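Long-range contact in stage II sporulation E family protein (Thermanaerovibrio acidaminovorans, PDB 3RNR), which is of unproven function but belongs to the PP2C family and is probably a metal-dependent serine/threonine protein phosphatase: residues B[13-21]-B[160-169]. Numbering follows the deposited sequence.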
loop_
_atom_site.group_PDB
_atom_site.type_symbol
_atom_site.label_atom_id
_atom_site.label_comp_id
_atom_site.label_asym_id
_atom_site.label_seq_id
_atom_site.Cartn_x
_atom_site.Cartn_y
_atom_site.Cartn_z
ATOM N N CYS B 13 -0.600 2.410 7.284
ATOM C CA CYS B 13 -1.877 2.077 6.665
ATOM C C CYS B 13 -2.582 3.367 6.280
ATOM O O CYS B 13 -2.417 4.397 6.935
ATOM C CB CYS B 13 -2.756 1.273 7.624
ATOM S SG CYS B 13 -3.060 2.041 9.265
ATOM N N VAL B 14 -3.347 3.319 5.198
ATOM C CA VAL B 14 -4.061 4.500 4.758
ATOM C C VAL B 14 -5.359 4.095 4.065
ATOM O O VAL B 14 -5.417 3.056 3.404
ATOM C CB VAL B 14 -3.167 5.390 3.840
ATOM C CG1 VAL B 14 -2.504 4.572 2.766
ATOM C CG2 VAL B 14 -3.988 6.533 3.219
ATOM N N VAL B 15 -6.400 4.899 4.257
ATOM C CA VAL B 15 -7.610 4.797 3.464
ATOM C C VAL B 15 -7.899 6.164 2.886
ATOM O O VAL B 15 -7.692 7.186 3.552
ATOM C CB VAL B 15 -8.833 4.312 4.299
ATOM C CG1 VAL B 15 -8.648 2.844 4.726
ATOM C CG2 VAL B 15 -9.064 5.224 5.536
ATOM N N VAL B 16 -8.385 6.182 1.651
ATOM C CA VAL B 16 -8.722 7.423 0.963
ATOM C C VAL B 16 -10.032 7.237 0.210
ATOM O O VAL B 16 -10.218 6.219 -0.447
ATOM C CB VAL B 16 -7.646 7.789 -0.088
ATOM C CG1 VAL B 16 -8.022 9.086 -0.777
ATOM C CG2 VAL B 16 -6.262 7.941 0.565
ATOM N N ASP B 17 -10.941 8.201 0.297
ATOM C CA ASP B 17 -12.130 8.149 -0.564
ATOM C C ASP B 17 -12.496 9.469 -1.212
ATOM O O ASP B 17 -12.499 10.511 -0.559
ATOM C CB ASP B 17 -13.326 7.560 0.178
ATOM C CG ASP B 17 -13.549 6.098 -0.173
ATOM O OD1 ASP B 17 -13.441 5.239 0.727
ATOM O OD2 ASP B 17 -13.812 5.829 -1.356
ATOM N N GLY B 18 -12.808 9.435 -2.503
ATOM C CA GLY B 18 -13.194 10.659 -3.185
ATOM C C GLY B 18 -14.499 11.168 -2.605
ATOM O O GLY B 18 -15.282 10.384 -2.049
HETATM N N MSE B 19 -14.755 12.464 -2.752
HETATM C CA MSE B 19 -15.980 13.031 -2.205
HETATM C C MSE B 19 -16.987 12.851 -3.328
HETATM O O MSE B 19 -16.926 13.535 -4.357
HETATM C CB MSE B 19 -15.819 14.541 -1.957
HETATM C CG MSE B 19 -14.756 14.956 -0.941
HETATM SE SE MSE B 19 -15.526 14.974 0.800
HETATM C CE MSE B 19 -16.512 16.658 0.717
ATOM N N GLY B 20 -17.955 11.972 -3.104
ATOM C CA GLY B 20 -18.860 11.568 -4.162
ATOM C C GLY B 20 -19.893 12.621 -4.506
ATOM O O GLY B 20 -20.513 12.558 -5.565
ATOM N N GLY B 21 -20.086 13.585 -3.611
ATOM C CA GLY B 21 -21.037 14.655 -3.858
ATOM C C GLY B 21 -20.476 15.718 -4.783
ATOM O O GLY B 21 -21.182 16.641 -5.192
ATOM N N VAL B 160 -3.378 -0.343 15.006
ATOM C CA VAL B 160 -4.221 0.768 14.609
ATOM C C VAL B 160 -5.067 0.353 13.404
ATOM O O VAL B 160 -4.619 -0.423 12.543
ATOM C CB VAL B 160 -3.363 2.016 14.282
ATOM C CG1 VAL B 160 -2.346 1.698 13.175
ATOM C CG2 VAL B 160 -4.253 3.220 13.905
ATOM N N LEU B 161 -6.291 0.869 13.363
ATOM C CA LEU B 161 -7.206 0.613 12.258
ATOM C C LEU B 161 -7.718 1.941 11.718
ATOM O O LEU B 161 -8.146 2.800 12.492
ATOM C CB LEU B 161 -8.373 -0.256 12.733
ATOM C CG LEU B 161 -9.527 -0.465 11.743
ATOM C CD1 LEU B 161 -9.172 -1.570 10.802
ATOM C CD2 LEU B 161 -10.811 -0.796 12.478
ATOM N N VAL B 162 -7.637 2.120 10.402
ATOM C CA VAL B 162 -8.240 3.270 9.750
ATOM C C VAL B 162 -9.431 2.822 8.881
ATOM O O VAL B 162 -9.400 1.751 8.264
ATOM C CB VAL B 162 -7.213 4.110 8.953
ATOM C CG1 VAL B 162 -6.168 4.743 9.905
ATOM C CG2 VAL B 162 -6.510 3.263 7.891
ATOM N N VAL B 163 -10.464 3.656 8.833
ATOM C CA VAL B 163 -11.762 3.276 8.275
ATOM C C VAL B 163 -12.326 4.382 7.400
ATOM O O VAL B 163 -12.342 5.535 7.830
ATOM C CB VAL B 163 -12.796 3.118 9.400
ATOM C CG1 VAL B 163 -14.088 2.535 8.850
ATOM C CG2 VAL B 163 -12.252 2.265 10.505
ATOM N N SER B 164 -12.760 4.043 6.183
ATOM C CA SER B 164 -13.572 4.945 5.359
ATOM C C SER B 164 -14.882 4.257 5.028
ATOM O O SER B 164 -14.906 3.217 4.369
ATOM C CB SER B 164 -12.831 5.264 4.063
ATOM O OG SER B 164 -13.652 5.993 3.171
ATOM N N ASP B 165 -15.941 4.720 5.666
ATOM C CA ASP B 165 -17.325 4.338 5.395
ATOM C C ASP B 165 -18.376 5.289 4.812
ATOM O O ASP B 165 -19.559 5.016 5.001
ATOM C CB ASP B 165 -17.879 3.373 6.448
ATOM C CG ASP B 165 -18.052 4.017 7.766
ATOM O OD1 ASP B 165 -17.824 5.243 7.838
ATOM O OD2 ASP B 165 -18.436 3.302 8.710
ATOM N N GLY B 166 -17.992 6.492 4.384
ATOM C CA GLY B 166 -18.976 7.520 4.048
ATOM C C GLY B 166 -20.014 7.088 3.021
ATOM O O GLY B 166 -19.736 6.285 2.142
ATOM N N VAL B 167 -21.223 7.626 3.127
ATOM C CA VAL B 167 -22.293 7.246 2.212
ATOM C C VAL B 167 -22.003 7.730 0.787
ATOM O O VAL B 167 -22.497 7.156 -0.189
ATOM C CB VAL B 167 -23.656 7.804 2.692
ATOM C CG1 VAL B 167 -23.633 9.329 2.699
ATOM C CG2 VAL B 167 -24.787 7.286 1.820
ATOM N N TYR B 168 -21.188 8.779 0.689
ATOM C CA TYR B 168 -20.876 9.453 -0.574
ATOM C C TYR B 168 -19.943 8.651 -1.496
ATOM O O TYR B 168 -19.658 9.072 -2.615
ATOM C CB TYR B 168 -20.248 10.829 -0.286
ATOM C CG TYR B 168 -19.011 10.768 0.597
ATOM C CD1 TYR B 168 -17.782 10.364 0.081
ATOM C CD2 TYR B 168 -19.075 11.101 1.949
ATOM C CE1 TYR B 168 -16.645 10.290 0.892
ATOM C CE2 TYR B 168 -17.942 11.030 2.768
ATOM C CZ TYR B 168 -16.737 10.631 2.227
ATOM O OH TYR B 168 -15.622 10.559 3.026
ATOM N N ARG B 169 -19.448 7.516 -1.014
ATOM C CA ARG B 169 -18.393 6.778 -1.714
ATOM C C ARG B 169 -18.791 6.207 -3.076
ATOM O O ARG B 169 -19.916 5.737 -3.268
ATOM C CB ARG B 169 -17.837 5.672 -0.810
ATOM C CG ARG B 169 -17.103 6.217 0.404
ATOM C CD ARG B 169 -17.143 5.247 1.578
ATOM N NE ARG B 169 -16.365 4.037 1.352
ATOM C CZ ARG B 169 -16.819 2.811 1.585
ATOM N NH1 ARG B 169 -16.044 1.761 1.350
ATOM N NH2 ARG B 169 -18.051 2.637 2.049
#
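Val-15 and Ser-164 face each other across two strands, 13-18 and 160-164, that run almost parallel (8°) with axes 6.6 Å apart, one in each sheet of the PP2C-type sandwich, so side chains rather than backbone bonds join them. Val-15 CG1 packs beside Val-162 CG2 at 3.8 Å, while Val-15 CG2 lies against the Val-163 backbone and Ser-164 CB. A chi1 of 55° puts Cys-13 SG against both valines, 3.9 Å from Val-162 CG2 and touching Val-160 CG1.

Beyond this apolar layer, Asp-17 OD1 takes two bonds: Ser-164 OG donates from the anti side at 2.6 Å, close to the carboxylate plane, while Arg-169 NE reaches it at 3.2 Å from well above that plane, completing a salt bridge. OD1 lies at the guanidinium edge, the two planes nearly perpendicular (82°). Asp-17 and Gly-18 form the Asp-Gly pair that helps hold metals in PP2C relatives; here they bind a glycerol, probably from the crystallisation liquor. Selenomethionine Met-19 makes a distant Met-aromatic contact, SE 4.9 Å above the centroid of the poorly ordered Tyr-168 ring, whose edge meets Gly-18 O.

Tyr-168 OH bonds to Asp-93 and Thr-73, and Arg-169 NH1 to Thr-205. Strands 2-7 and 72-80 flank 13-18; 95-100 and 205-210 flank 160-164.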